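Local structure of Lic11098 (Leptospira interrogans serogroup Icterohaemorrhagiae serovar copenhageni, 4U08) at residues 284-289 with 305-310; 255-260 with 278-283; 23-28 with 40-45; 45-50 with 70-75. The protein is of unknown function but, as a leucine-rich repeat protein of a human pathogen, is a candidate virulence factor that may bind partners through its repeat surface. One frame throughout, in Å; residues are numbered along the deposited sequence.

How the contacts relate
Along the chain the contacts come in the order 3, 4, 2 and 1, following the coil of the leucine-rich repeat solenoid. Contacts 3 and 4 adjoin near the N-terminal end, their centres 9 Å apart; they share Leu45, and strands 24-26 and 47-49 lie next to each other. Contacts 2 and 1, with centres 12 Å apart, touch where Asn306 packs on Asn283. The two pairs stand on opposite sides of the chain's centre, contact 3 about 62 Å from contact 1 between centres. Contacts 2 and 4 join successive parallel strands, contact 3 packs a strand against the returning chain, and contact 1 stacks consecutive turns, so similar joints recur along the molecule.

Contact 1 (284-289 with 305-310); sequences QLTTLP and NNQLNF
Leu285 and Gln307 meet in the turns that follow two successive strands of the leucine-rich repeat solenoid, where one coil stacks on the next and equivalent positions lie 23 residues apart. Backbone bonding rests on Leu285 O, which accepts from Gln307 N at 2.8 Å, with the donor in the carbonyl plane. The bond is bent, 140° at the hydrogen. Leu308 N, also close to that oxygen, is instead held by Asn329 of the following coil.

The apolar contacts gather round Leu308. Its CG stands anti to the carbonyl carbon (chi1 -65°), which sends CD2 against the backbone of Thr287, 3.7 Å from Thr287 N. The same methyl reaches Leu285 CB at 4.1 Å and Leu288 CG at an equal distance, the Leu308 and Leu288 side chains crossing at about a right angle. Asn306, buried beside Leu285, lies flank to flank with that leucine. Its position corresponds to the asparagine of the LxxLxLxxNxL consensus.

Polar side chains occupy the outer side. The amides of Gln284 and Gln307 are turned 66° against each other, and the Gln307 chain, extended beyond CG, runs beside Thr286. Two waters complete the seam: one donates to Gln284 O and, at a longer 3.3 Å, to Gln307 OE1, while the other accepts from Leu288 N and donates to Phe310 O at 2.7 Å.

Contact 2 (255-260 with 278-283); sequences LKLYEN and LDLDGN. With ZN (zinc ion), chain E.
Leu257 and Asn283 meet in the tight half of this contact, where two parallel segments run in step. Leu257 O is gripped by two amides from opposite faces of its carbonyl plane: Asn283 ND2 at 3.0 Å, almost straight (177°), and Asn260 ND2. Each asparagine bridges coils, since Asn283 ND2 also donates to Leu280 O and Asn260 ND2 to Leu234 O. On the inner side Leu255 CD2 lies 3.7 Å from Leu278 CD1 and Leu257 packs alongside Leu280, filling the core. Backbone bonds from Asp279 N to Leu255 O, Leu257 N to Asp279 O and Glu259 N to Asp281 O lock the register.

Lys256 and Glu259 are looser: Lys256 extends outward, its NZ in a long, weak ion pair with Glu277, and Glu259 is exposed, its CG over one face of the Tyr258 ring. One close point remains there: Asp281, its CG swung away from the backbone N (chi1 -173°), runs beside Tyr258, with Asp281 OD2 at the ring edge, 3.2 Å from Tyr258 CE2. Asp281 OD1 binds a zinc ion at 2.3 Å; OD2 lies farther from it, at 2.7 Å. A leucine core with a ladder of buried asparagines is the hallmark of leucine-rich repeats, here with a metal site beside it.

Contact 3 (23-28 with 40-45); sequences RILNLS and GKLQNL
Arg23 and Leu45 bring their backbones together where the chain comes back alongside after one turn of the solenoid, CA to CA 4.3 Å, after a type I turn from Leu42 to Leu45 has swung the returning chain back beside strand 24-26. The buried side of the contact is leucine against leucine. CG of Leu45 lies opposite its own N (chi1 -163°), and this turns CD1 back against Leu25, 3.7 Å from Leu25 CB and equally near Leu25 N. The side chain of Leu25, pointing toward the returning segment, crosses that of Leu42 at about a right angle, with Leu25 CD2 3.9 Å from Leu42 CD1.

On the outer side, Arg23 folds over Asn44. Bends at chi2 and chi3 lay its guanidinium across the Asn44 backbone, so that Asn44 O faces the flat of the group: Arg23 NH2 is 3.1 Å away, but at a poor angle for a hydrogen bond. NH2 also rests 3.6 Å from Asn44 CB. Arg23 NE bonds to Gln46 OE1 and Asn44 ND2 to Gln20 O. Leucines from the strand and from the returning arm meeting in the interior of the solenoid are typical of the hydrophobic core of leucine-rich repeats.

Contact 4 (45-50 with 70-75); sequences LQLLNL and QLHLSK
Gln70 (chi1 -64°) and His72 (chi1 -61°) both turn CG to the side of their own backbone N, away from the carbonyl carbon, which brings both side chains into touch with Leu47 on the preceding strand. Leu47 CD1 comes within 3.6 Å of Gln70 OE1 and also approaches the His72 ring obliquely. The amide and the imidazole are fixed to each other: His72 NE2 donates to Gln70 OE1 at 2.8 Å, on a lone pair in the carbonyl plane and close to the ring plane. This bond holds the rotation of the ring, which turns an edge to Leu48 O. Farther along, Asn49 OD1 touches His72 CB at 3.6 Å while accepting from Asp51 N.

Leu48 and Leu71 point to the opposite face, and Leu50 and Leu73 follow on that side. Leu48 CD2 meets Leu71 CD1 at 3.8 Å, and Leu50 CD1 meets Leu73 CD2 at 3.7 Å, each pair packed in the core.

Between the faces, four backbone bonds alternate from one strand to the other, among them His72 N to Leu48 O at 3.0 Å and Leu50 N to His72 O at 2.8 Å. Strands 47-49 and 70-72 are successive parallel LxxLxL strands of a leucine-rich repeat solenoid; strand 24-26 flanks the first, with Leu25 against Leu48, and strand 93-95 the second, with Leu94 against Leu71 and Lys95 against His72.

Contact 1 (284-289 with 305-310)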
loop_
_atom_site.group_PDB
_atom_site.type_symbol
_atom_site.label_atom_id
_atom_site.label_comp_id
_atom_site.label_asym_id
_atom_site.label_seq_id
_atom_site.Cartn_x
_atom_site.Cartn_y
_atom_site.Cartn_z
ATOM N N GLN A 284 -22.390 -0.120 -4.522
ATOM C CA GLN A 284 -23.839 -0.180 -4.704
ATOM C C GLN A 284 -24.325 1.236 -5.009
ATOM O O GLN A 284 -25.331 1.670 -4.471
ATOM C CB GLN A 284 -24.540 -0.737 -3.402
ATOM C CG GLN A 284 -23.736 -1.688 -2.477
ATOM C CD GLN A 284 -23.194 -2.957 -3.126
ATOM O OE1 GLN A 284 -22.058 -3.403 -2.850
ATOM N NE2 GLN A 284 -23.972 -3.556 -4.025
ATOM N N LEU A 285 -23.568 1.992 -5.839
ATOM C CA LEU A 285 -23.941 3.367 -6.153
ATOM C C LEU A 285 -25.215 3.406 -6.947
ATOM O O LEU A 285 -25.355 2.651 -7.909
ATOM C CB LEU A 285 -22.828 4.134 -6.932
ATOM C CG LEU A 285 -21.492 4.350 -6.191
ATOM C CD1 LEU A 285 -20.422 4.867 -7.151
ATOM C CD2 LEU A 285 -21.660 5.244 -4.983
ATOM N N THR A 286 -26.104 4.324 -6.595
ATOM C CA THR A 286 -27.362 4.531 -7.301
ATOM C C THR A 286 -27.283 5.821 -8.111
ATOM O O THR A 286 -27.904 5.932 -9.162
ATOM C CB THR A 286 -28.543 4.474 -6.307
ATOM O OG1 THR A 286 -28.226 5.290 -5.186
ATOM C CG2 THR A 286 -28.807 3.053 -5.803
ATOM N N THR A 287 -26.420 6.754 -7.696
ATOM C CA THR A 287 -26.235 8.028 -8.407
ATOM C C THR A 287 -24.785 8.580 -8.237
ATOM O O THR A 287 -24.110 8.159 -7.302
ATOM C CB THR A 287 -27.285 9.048 -7.878
ATOM O OG1 THR A 287 -27.296 10.178 -8.744
ATOM C CG2 THR A 287 -27.020 9.486 -6.421
ATOM N N LEU A 288 -24.327 9.498 -9.118
ATOM C CA LEU A 288 -23.042 10.211 -8.943
ATOM C C LEU A 288 -23.372 11.679 -8.722
ATOM O O LEU A 288 -24.238 12.200 -9.434
ATOM C CB LEU A 288 -22.086 10.104 -10.141
ATOM C CG LEU A 288 -21.548 8.733 -10.504
ATOM C CD1 LEU A 288 -20.758 8.822 -11.792
ATOM C CD2 LEU A 288 -20.674 8.142 -9.374
ATOM N N PRO A 289 -22.681 12.398 -7.795
ATOM C CA PRO A 289 -22.971 13.833 -7.634
ATOM C C PRO A 289 -22.562 14.634 -8.868
ATOM O O PRO A 289 -21.656 14.206 -9.597
ATOM C CB PRO A 289 -22.114 14.217 -6.424
ATOM C CG PRO A 289 -20.984 13.231 -6.411
ATOM C CD PRO A 289 -21.579 11.956 -6.900
ATOM N N ASN A 305 -20.221 -2.741 -11.901
ATOM C CA ASN A 305 -21.083 -3.461 -10.949
ATOM C C ASN A 305 -21.686 -2.569 -9.853
ATOM O O ASN A 305 -22.120 -3.058 -8.812
ATOM C CB ASN A 305 -20.338 -4.655 -10.349
ATOM C CG ASN A 305 -21.168 -5.870 -10.172
ATOM O OD1 ASN A 305 -21.520 -6.538 -11.144
ATOM N ND2 ASN A 305 -21.411 -6.237 -8.914
ATOM N N ASN A 306 -21.829 -1.286 -10.134
ATOM C CA ASN A 306 -22.629 -0.432 -9.294
ATOM C C ASN A 306 -24.098 -0.649 -9.777
ATOM O O ASN A 306 -24.395 -1.557 -10.576
ATOM C CB ASN A 306 -22.239 1.024 -9.504
ATOM C CG ASN A 306 -21.086 1.480 -8.722
ATOM O OD1 ASN A 306 -20.097 1.979 -9.261
ATOM N ND2 ASN A 306 -21.167 1.285 -7.437
ATOM N N GLN A 307 -24.986 0.228 -9.360
ATOM C CA GLN A 307 -26.393 0.187 -9.696
ATOM C C GLN A 307 -26.788 1.500 -10.332
ATOM O O GLN A 307 -27.916 1.948 -10.154
ATOM C CB GLN A 307 -27.207 -0.082 -8.413
ATOM C CG GLN A 307 -27.059 -1.502 -7.846
ATOM C CD GLN A 307 -27.600 -1.637 -6.427
ATOM O OE1 GLN A 307 -28.537 -0.936 -5.994
ATOM N NE2 GLN A 307 -27.028 -2.566 -5.669
ATOM N N LEU A 308 -25.851 2.162 -11.047
ATOM C CA LEU A 308 -26.170 3.446 -11.689
ATOM C C LEU A 308 -27.226 3.331 -12.780
ATOM O O LEU A 308 -27.127 2.456 -13.634
ATOM C CB LEU A 308 -24.908 4.075 -12.283
ATOM C CG LEU A 308 -23.829 4.478 -11.293
ATOM C CD1 LEU A 308 -22.521 4.754 -12.036
ATOM C CD2 LEU A 308 -24.270 5.695 -10.471
ATOM N N ASN A 309 -28.227 4.217 -12.762
ATOM C CA ASN A 309 -29.275 4.234 -13.790
ATOM C C ASN A 309 -28.939 5.272 -14.781
ATOM O O ASN A 309 -29.231 5.109 -15.960
ATOM C CB ASN A 309 -30.660 4.544 -13.181
ATOM C CG ASN A 309 -31.299 3.321 -12.587
ATOM O OD1 ASN A 309 -31.368 2.267 -13.221
ATOM N ND2 ASN A 309 -31.746 3.433 -11.350
ATOM N N PHE A 310 -28.273 6.339 -14.313
ATOM C CA PHE A 310 -27.887 7.465 -15.143
ATOM C C PHE A 310 -26.570 8.051 -14.656
ATOM O O PHE A 310 -26.125 7.794 -13.530
ATOM C CB PHE A 310 -28.962 8.595 -15.114
ATOM C CG PHE A 310 -30.337 8.183 -15.583
ATOM C CD1 PHE A 310 -30.637 8.118 -16.941
ATOM C CD2 PHE A 310 -31.334 7.854 -14.667
ATOM C CE1 PHE A 310 -31.903 7.683 -17.376
ATOM C CE2 PHE A 310 -32.609 7.455 -15.099
ATOM C CZ PHE A 310 -32.882 7.381 -16.447
HETATM O O HOH W 1 -27.618 0.606 -3.269
HETATM O O HOH W 2 -25.892 9.590 -11.515
#

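Contact 2 (255-260 with 278-283)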
loop_
_atom_site.group_PDB
_atom_site.type_symbol
_atom_site.label_atom_id
_atom_site.label_comp_id
_atom_site.label_asym_id
_atom_site.label_seq_id
_atom_site.Cartn_x
_atom_site.Cartn_y
_atom_site.Cartn_z
ATOM N N LEU A 255 -7.568 7.037 -5.269
ATOM C CA LEU A 255 -8.572 6.642 -4.281
ATOM C C LEU A 255 -9.152 5.310 -4.758
ATOM O O LEU A 255 -9.826 5.255 -5.802
ATOM C CB LEU A 255 -9.645 7.724 -4.126
ATOM C CG LEU A 255 -10.770 7.453 -3.118
ATOM C CD1 LEU A 255 -10.202 7.105 -1.728
ATOM C CD2 LEU A 255 -11.719 8.635 -3.043
ATOM N N LYS A 256 -8.811 4.230 -4.049
ATOM C CA LYS A 256 -9.254 2.878 -4.415
ATOM C C LYS A 256 -10.264 2.384 -3.388
ATOM O O LYS A 256 -9.909 2.203 -2.226
ATOM C CB LYS A 256 -8.056 1.942 -4.555
ATOM C CG LYS A 256 -7.270 2.225 -5.831
ATOM C CD LYS A 256 -6.439 1.036 -6.259
ATOM C CE LYS A 256 -5.649 1.308 -7.507
ATOM N NZ LYS A 256 -4.578 2.314 -7.277
ATOM N N LEU A 257 -11.535 2.250 -3.805
ATOM C CA LEU A 257 -12.653 1.870 -2.955
ATOM C C LEU A 257 -13.375 0.608 -3.462
ATOM O O LEU A 257 -14.536 0.385 -3.104
ATOM C CB LEU A 257 -13.631 3.069 -2.870
ATOM C CG LEU A 257 -13.171 4.280 -2.054
ATOM C CD1 LEU A 257 -13.915 5.520 -2.455
ATOM C CD2 LEU A 257 -13.356 4.032 -0.566
ATOM N N TYR A 258 -12.662 -0.220 -4.249
ATOM C CA TYR A 258 -13.130 -1.475 -4.827
ATOM C C TYR A 258 -13.716 -2.390 -3.736
ATOM O O TYR A 258 -13.117 -2.551 -2.672
ATOM C CB TYR A 258 -11.974 -2.177 -5.582
ATOM C CG TYR A 258 -12.189 -3.646 -5.873
ATOM C CD1 TYR A 258 -11.477 -4.624 -5.184
ATOM C CD2 TYR A 258 -13.101 -4.062 -6.850
ATOM C CE1 TYR A 258 -11.671 -5.983 -5.449
ATOM C CE2 TYR A 258 -13.306 -5.415 -7.121
ATOM C CZ TYR A 258 -12.579 -6.373 -6.428
ATOM O OH TYR A 258 -12.774 -7.708 -6.708
ATOM N N GLU A 259 -14.900 -2.938 -3.997
ATOM C CA GLU A 259 -15.597 -3.865 -3.109
ATOM C C GLU A 259 -15.887 -3.281 -1.714
ATOM O O GLU A 259 -15.461 -3.827 -0.697
ATOM C CB GLU A 259 -14.869 -5.226 -3.032
ATOM C CG GLU A 259 -15.366 -6.193 -4.097
ATOM C CD GLU A 259 -15.011 -7.660 -3.928
ATOM O OE1 GLU A 259 -14.816 -8.110 -2.773
ATOM O OE2 GLU A 259 -14.979 -8.376 -4.957
ATOM N N ASN A 260 -16.574 -2.153 -1.682
ATOM C CA ASN A 260 -17.088 -1.582 -0.451
ATOM C C ASN A 260 -18.617 -1.650 -0.585
ATOM O O ASN A 260 -19.112 -2.385 -1.452
ATOM C CB ASN A 260 -16.540 -0.177 -0.165
ATOM C CG ASN A 260 -15.218 -0.244 0.564
ATOM O OD1 ASN A 260 -15.181 -0.413 1.776
ATOM N ND2 ASN A 260 -14.105 -0.219 -0.157
ATOM N N LEU A 278 -9.916 6.945 -9.632
ATOM C CA LEU A 278 -11.037 6.728 -8.737
ATOM C C LEU A 278 -11.656 5.373 -9.077
ATOM O O LEU A 278 -12.224 5.182 -10.165
ATOM C CB LEU A 278 -12.044 7.897 -8.815
ATOM C CG LEU A 278 -13.281 7.800 -7.908
ATOM C CD1 LEU A 278 -12.897 7.622 -6.435
ATOM C CD2 LEU A 278 -14.231 8.977 -8.133
ATOM N N ASP A 279 -11.444 4.395 -8.179
ATOM C CA ASP A 279 -11.912 3.044 -8.378
ATOM C C ASP A 279 -13.064 2.744 -7.433
ATOM O O ASP A 279 -12.863 2.571 -6.232
ATOM C CB ASP A 279 -10.760 2.027 -8.225
ATOM C CG ASP A 279 -11.102 0.574 -8.559
ATOM O OD1 ASP A 279 -12.304 0.257 -8.709
ATOM O OD2 ASP A 279 -10.166 -0.254 -8.638
ATOM N N LEU A 280 -14.273 2.706 -7.980
ATOM C CA LEU A 280 -15.474 2.445 -7.194
ATOM C C LEU A 280 -16.129 1.158 -7.626
ATOM O O LEU A 280 -17.296 0.966 -7.369
ATOM C CB LEU A 280 -16.441 3.622 -7.325
ATOM C CG LEU A 280 -16.040 4.897 -6.623
ATOM C CD1 LEU A 280 -16.602 6.091 -7.317
ATOM C CD2 LEU A 280 -16.469 4.871 -5.165
ATOM N N ASP A 281 -15.365 0.256 -8.244
ATOM C CA ASP A 281 -15.862 -1.040 -8.717
ATOM C C ASP A 281 -16.442 -1.846 -7.539
ATOM O O ASP A 281 -15.917 -1.771 -6.434
ATOM C CB ASP A 281 -14.709 -1.820 -9.334
ATOM C CG ASP A 281 -15.140 -3.103 -10.010
ATOM O OD1 ASP A 281 -15.356 -3.079 -11.232
ATOM O OD2 ASP A 281 -15.293 -4.122 -9.308
ATOM N N GLY A 282 -17.527 -2.580 -7.784
ATOM C CA GLY A 282 -18.140 -3.434 -6.769
ATOM C C GLY A 282 -18.858 -2.747 -5.628
ATOM O O GLY A 282 -19.035 -3.340 -4.567
ATOM N N ASN A 283 -19.290 -1.516 -5.823
ATOM C CA ASN A 283 -20.069 -0.805 -4.819
ATOM C C ASN A 283 -21.553 -0.895 -5.179
ATOM O O ASN A 283 -21.921 -1.702 -6.037
ATOM C CB ASN A 283 -19.580 0.631 -4.623
ATOM C CG ASN A 283 -18.298 0.656 -3.840
ATOM O OD1 ASN A 283 -18.312 0.678 -2.618
ATOM N ND2 ASN A 283 -17.168 0.537 -4.517
HETATM ZN ZN ZN E . -15.645 -5.316 -11.653
#

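Contact 3 (23-28 with 40-45)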
loop_
_atom_site.group_PDB
_atom_site.type_symbol
_atom_site.label_atom_id
_atom_site.label_comp_id
_atom_site.label_asym_id
_atom_site.label_seq_id
_atom_site.Cartn_x
_atom_site.Cartn_y
_atom_site.Cartn_z
ATOM N N ARG A 23 35.593 -7.538 4.519
ATOM C CA ARG A 23 34.664 -6.402 4.588
ATOM C C ARG A 23 33.241 -6.877 4.312
ATOM O O ARG A 23 32.289 -6.370 4.908
ATOM C CB ARG A 23 35.068 -5.287 3.623
ATOM C CG ARG A 23 36.440 -4.694 3.920
ATOM C CD ARG A 23 36.429 -3.183 3.965
ATOM N NE ARG A 23 36.026 -2.685 5.279
ATOM C CZ ARG A 23 36.864 -2.422 6.278
ATOM N NH1 ARG A 23 38.169 -2.618 6.128
ATOM N NH2 ARG A 23 36.403 -1.965 7.434
ATOM N N ILE A 24 33.105 -7.860 3.413
ATOM C CA ILE A 24 31.828 -8.460 3.051
ATOM C C ILE A 24 31.973 -9.972 3.105
ATOM O O ILE A 24 32.857 -10.530 2.442
ATOM C CB ILE A 24 31.303 -7.996 1.648
ATOM C CG1 ILE A 24 31.116 -6.460 1.566
ATOM C CG2 ILE A 24 30.020 -8.749 1.260
ATOM C CD1 ILE A 24 31.072 -5.896 0.118
ATOM N N LEU A 25 31.093 -10.631 3.867
ATOM C CA LEU A 25 31.044 -12.086 3.939
ATOM C C LEU A 25 29.663 -12.535 3.493
ATOM O O LEU A 25 28.661 -12.258 4.164
ATOM C CB LEU A 25 31.410 -12.632 5.338
ATOM C CG LEU A 25 31.438 -14.164 5.485
ATOM C CD1 LEU A 25 32.585 -14.786 4.680
ATOM C CD2 LEU A 25 31.538 -14.567 6.934
ATOM N N ASN A 26 29.617 -13.192 2.334
ATOM C CA ASN A 26 28.387 -13.675 1.731
ATOM C C ASN A 26 28.277 -15.185 1.869
ATOM O O ASN A 26 28.903 -15.921 1.110
ATOM C CB ASN A 26 28.288 -13.231 0.248
ATOM C CG ASN A 26 26.936 -13.461 -0.411
ATOM O OD1 ASN A 26 26.695 -13.031 -1.539
ATOM N ND2 ASN A 26 26.025 -14.154 0.248
ATOM N N LEU A 27 27.439 -15.642 2.807
ATOM C CA LEU A 27 27.225 -17.072 3.029
ATOM C C LEU A 27 25.803 -17.505 2.682
ATOM O O LEU A 27 25.389 -18.591 3.100
ATOM C CB LEU A 27 27.577 -17.475 4.483
ATOM C CG LEU A 27 28.983 -17.147 5.011
ATOM C CD1 LEU A 27 29.106 -17.513 6.480
ATOM C CD2 LEU A 27 30.071 -17.856 4.215
ATOM N N SER A 28 25.053 -16.673 1.911
ATOM C CA SER A 28 23.668 -16.990 1.541
ATOM C C SER A 28 23.557 -18.293 0.755
ATOM O O SER A 28 24.469 -18.624 -0.007
ATOM C CB SER A 28 23.006 -15.877 0.723
ATOM O OG SER A 28 23.455 -14.550 0.904
ATOM N N GLY A 40 33.368 -13.588 15.277
ATOM C CA GLY A 40 33.781 -12.439 16.074
ATOM C C GLY A 40 35.170 -11.925 15.770
ATOM O O GLY A 40 35.476 -10.771 16.080
ATOM N N LYS A 41 36.012 -12.776 15.149
ATOM C CA LYS A 41 37.381 -12.421 14.777
ATOM C C LYS A 41 37.429 -11.449 13.586
ATOM O O LYS A 41 38.394 -10.689 13.476
ATOM C CB LYS A 41 38.257 -13.671 14.515
ATOM C CG LYS A 41 38.178 -14.815 15.556
ATOM C CD LYS A 41 38.381 -14.402 17.025
ATOM C CE LYS A 41 37.147 -14.719 17.842
ATOM N NZ LYS A 41 37.255 -14.220 19.237
ATOM N N LEU A 42 36.376 -11.445 12.715
ATOM C CA LEU A 42 36.283 -10.558 11.543
ATOM C C LEU A 42 35.926 -9.133 12.002
ATOM O O LEU A 42 34.812 -8.659 11.773
ATOM C CB LEU A 42 35.264 -11.100 10.508
ATOM C CG LEU A 42 35.350 -12.585 10.111
ATOM C CD1 LEU A 42 34.217 -12.962 9.190
ATOM C CD2 LEU A 42 36.682 -12.927 9.447
ATOM N N GLN A 43 36.884 -8.458 12.665
ATOM C CA GLN A 43 36.736 -7.128 13.263
ATOM C C GLN A 43 36.405 -6.003 12.286
ATOM O O GLN A 43 35.851 -4.991 12.717
ATOM C CB GLN A 43 37.974 -6.747 14.096
ATOM C CG GLN A 43 38.139 -7.553 15.391
ATOM C CD GLN A 43 37.090 -7.236 16.438
ATOM O OE1 GLN A 43 37.030 -6.130 16.994
ATOM N NE2 GLN A 43 36.248 -8.209 16.738
ATOM N N ASN A 44 36.764 -6.146 10.994
ATOM C CA ASN A 44 36.480 -5.100 10.009
ATOM C C ASN A 44 35.251 -5.398 9.126
ATOM O O ASN A 44 34.959 -4.621 8.222
ATOM C CB ASN A 44 37.720 -4.791 9.174
ATOM C CG ASN A 44 38.844 -4.196 9.989
ATOM O OD1 ASN A 44 38.647 -3.318 10.841
ATOM N ND2 ASN A 44 40.054 -4.657 9.747
ATOM N N LEU A 45 34.511 -6.489 9.419
ATOM C CA LEU A 45 33.313 -6.896 8.681
ATOM C C LEU A 45 32.264 -5.796 8.707
ATOM O O LEU A 45 31.965 -5.257 9.769
ATOM C CB LEU A 45 32.745 -8.209 9.257
ATOM C CG LEU A 45 31.747 -8.998 8.383
ATOM C CD1 LEU A 45 32.408 -9.545 7.106
ATOM C CD2 LEU A 45 31.141 -10.154 9.172
#

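Contact 4 (45-50 with 70-75)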
loop_
_atom_site.group_PDB
_atom_site.type_symbol
_atom_site.label_atom_id
_atom_site.label_comp_id
_atom_site.label_asym_id
_atom_site.label_seq_id
_atom_site.Cartn_x
_atom_site.Cartn_y
_atom_site.Cartn_z
ATOM N N LEU A 45 34.511 -6.489 9.419
ATOM C CA LEU A 45 33.313 -6.896 8.681
ATOM C C LEU A 45 32.264 -5.796 8.707
ATOM O O LEU A 45 31.965 -5.257 9.769
ATOM C CB LEU A 45 32.745 -8.209 9.257
ATOM C CG LEU A 45 31.747 -8.998 8.383
ATOM C CD1 LEU A 45 32.408 -9.545 7.106
ATOM C CD2 LEU A 45 31.141 -10.154 9.172
ATOM N N GLN A 46 31.751 -5.427 7.525
ATOM C CA GLN A 46 30.743 -4.369 7.367
ATOM C C GLN A 46 29.405 -4.942 6.959
ATOM O O GLN A 46 28.369 -4.390 7.328
ATOM C CB GLN A 46 31.209 -3.331 6.342
ATOM C CG GLN A 46 32.403 -2.510 6.814
ATOM C CD GLN A 46 32.682 -1.372 5.880
ATOM O OE1 GLN A 46 33.511 -1.479 4.977
ATOM N NE2 GLN A 46 31.979 -0.261 6.064
ATOM N N LEU A 47 29.422 -6.035 6.187
ATOM C CA LEU A 47 28.202 -6.683 5.719
ATOM C C LEU A 47 28.324 -8.193 5.847
ATOM O O LEU A 47 29.290 -8.807 5.355
ATOM C CB LEU A 47 27.846 -6.256 4.262
ATOM C CG LEU A 47 26.447 -6.637 3.749
ATOM C CD1 LEU A 47 25.931 -5.602 2.764
ATOM C CD2 LEU A 47 26.423 -8.040 3.112
ATOM N N LEU A 48 27.326 -8.785 6.495
ATOM C CA LEU A 48 27.266 -10.214 6.697
ATOM C C LEU A 48 25.957 -10.723 6.122
ATOM O O LEU A 48 24.883 -10.336 6.583
ATOM C CB LEU A 48 27.419 -10.545 8.204
ATOM C CG LEU A 48 27.256 -12.009 8.624
ATOM C CD1 LEU A 48 28.222 -12.925 7.865
ATOM C CD2 LEU A 48 27.429 -12.157 10.129
ATOM N N ASN A 49 26.042 -11.555 5.085
ATOM C CA ASN A 49 24.851 -12.097 4.463
ATOM C C ASN A 49 24.693 -13.571 4.820
ATOM O O ASN A 49 25.474 -14.415 4.380
ATOM C CB ASN A 49 24.843 -11.840 2.946
ATOM C CG ASN A 49 23.505 -12.079 2.295
ATOM O OD1 ASN A 49 22.615 -12.729 2.851
ATOM N ND2 ASN A 49 23.343 -11.608 1.074
ATOM N N LEU A 50 23.683 -13.868 5.641
ATOM C CA LEU A 50 23.368 -15.221 6.105
ATOM C C LEU A 50 21.990 -15.677 5.611
ATOM O O LEU A 50 21.443 -16.655 6.126
ATOM C CB LEU A 50 23.454 -15.281 7.648
ATOM C CG LEU A 50 24.821 -14.966 8.285
ATOM C CD1 LEU A 50 24.739 -15.009 9.798
ATOM C CD2 LEU A 50 25.892 -15.936 7.810
ATOM N N GLN A 70 25.423 -3.926 8.228
ATOM C CA GLN A 70 24.281 -4.667 7.701
ATOM C C GLN A 70 24.342 -6.141 8.054
ATOM O O GLN A 70 25.342 -6.817 7.772
ATOM C CB GLN A 70 24.157 -4.508 6.166
ATOM C CG GLN A 70 23.873 -3.082 5.700
ATOM C CD GLN A 70 23.470 -3.013 4.245
ATOM O OE1 GLN A 70 22.837 -3.921 3.689
ATOM N NE2 GLN A 70 23.764 -1.901 3.618
ATOM N N LEU A 71 23.248 -6.642 8.648
ATOM C CA LEU A 71 23.123 -8.035 9.006
ATOM C C LEU A 71 21.882 -8.610 8.330
ATOM O O LEU A 71 20.757 -8.255 8.692
ATOM C CB LEU A 71 23.101 -8.205 10.548
ATOM C CG LEU A 71 22.954 -9.628 11.092
ATOM C CD1 LEU A 71 24.067 -10.545 10.582
ATOM C CD2 LEU A 71 22.943 -9.618 12.610
ATOM N N HIS A 72 22.100 -9.463 7.313
ATOM C CA HIS A 72 21.042 -10.109 6.531
ATOM C C HIS A 72 20.868 -11.532 7.063
ATOM O O HIS A 72 21.767 -12.365 6.934
ATOM C CB HIS A 72 21.384 -10.087 5.020
ATOM C CG HIS A 72 21.525 -8.704 4.459
ATOM N ND1 HIS A 72 20.544 -8.150 3.656
ATOM C CD2 HIS A 72 22.515 -7.795 4.626
ATOM C CE1 HIS A 72 20.968 -6.929 3.361
ATOM N NE2 HIS A 72 22.148 -6.671 3.921
ATOM N N LEU A 73 19.740 -11.789 7.718
ATOM C CA LEU A 73 19.458 -13.082 8.331
ATOM C C LEU A 73 18.097 -13.620 7.923
ATOM O O LEU A 73 17.497 -14.416 8.649
ATOM C CB LEU A 73 19.501 -12.920 9.853
ATOM C CG LEU A 73 20.823 -13.161 10.531
ATOM C CD1 LEU A 73 20.770 -12.660 11.943
ATOM C CD2 LEU A 73 21.160 -14.638 10.532
ATOM N N SER A 74 17.612 -13.189 6.768
ATOM C CA SER A 74 16.310 -13.572 6.272
ATOM C C SER A 74 16.271 -15.020 5.831
ATOM O O SER A 74 17.301 -15.590 5.470
ATOM C CB SER A 74 15.897 -12.660 5.115
ATOM O OG SER A 74 15.925 -11.301 5.519
ATOM N N LYS A 75 15.076 -15.610 5.858
ATOM C CA LYS A 75 14.809 -16.969 5.398
ATOM C C LYS A 75 15.721 -18.020 6.070
ATOM O O LYS A 75 16.455 -18.752 5.410
ATOM C CB LYS A 75 14.842 -17.041 3.850
ATOM C CG LYS A 75 13.837 -16.104 3.174
ATOM C CD LYS A 75 13.969 -16.099 1.656
ATOM C CE LYS A 75 14.590 -14.823 1.144
ATOM N NZ LYS A 75 14.834 -14.866 -0.322
#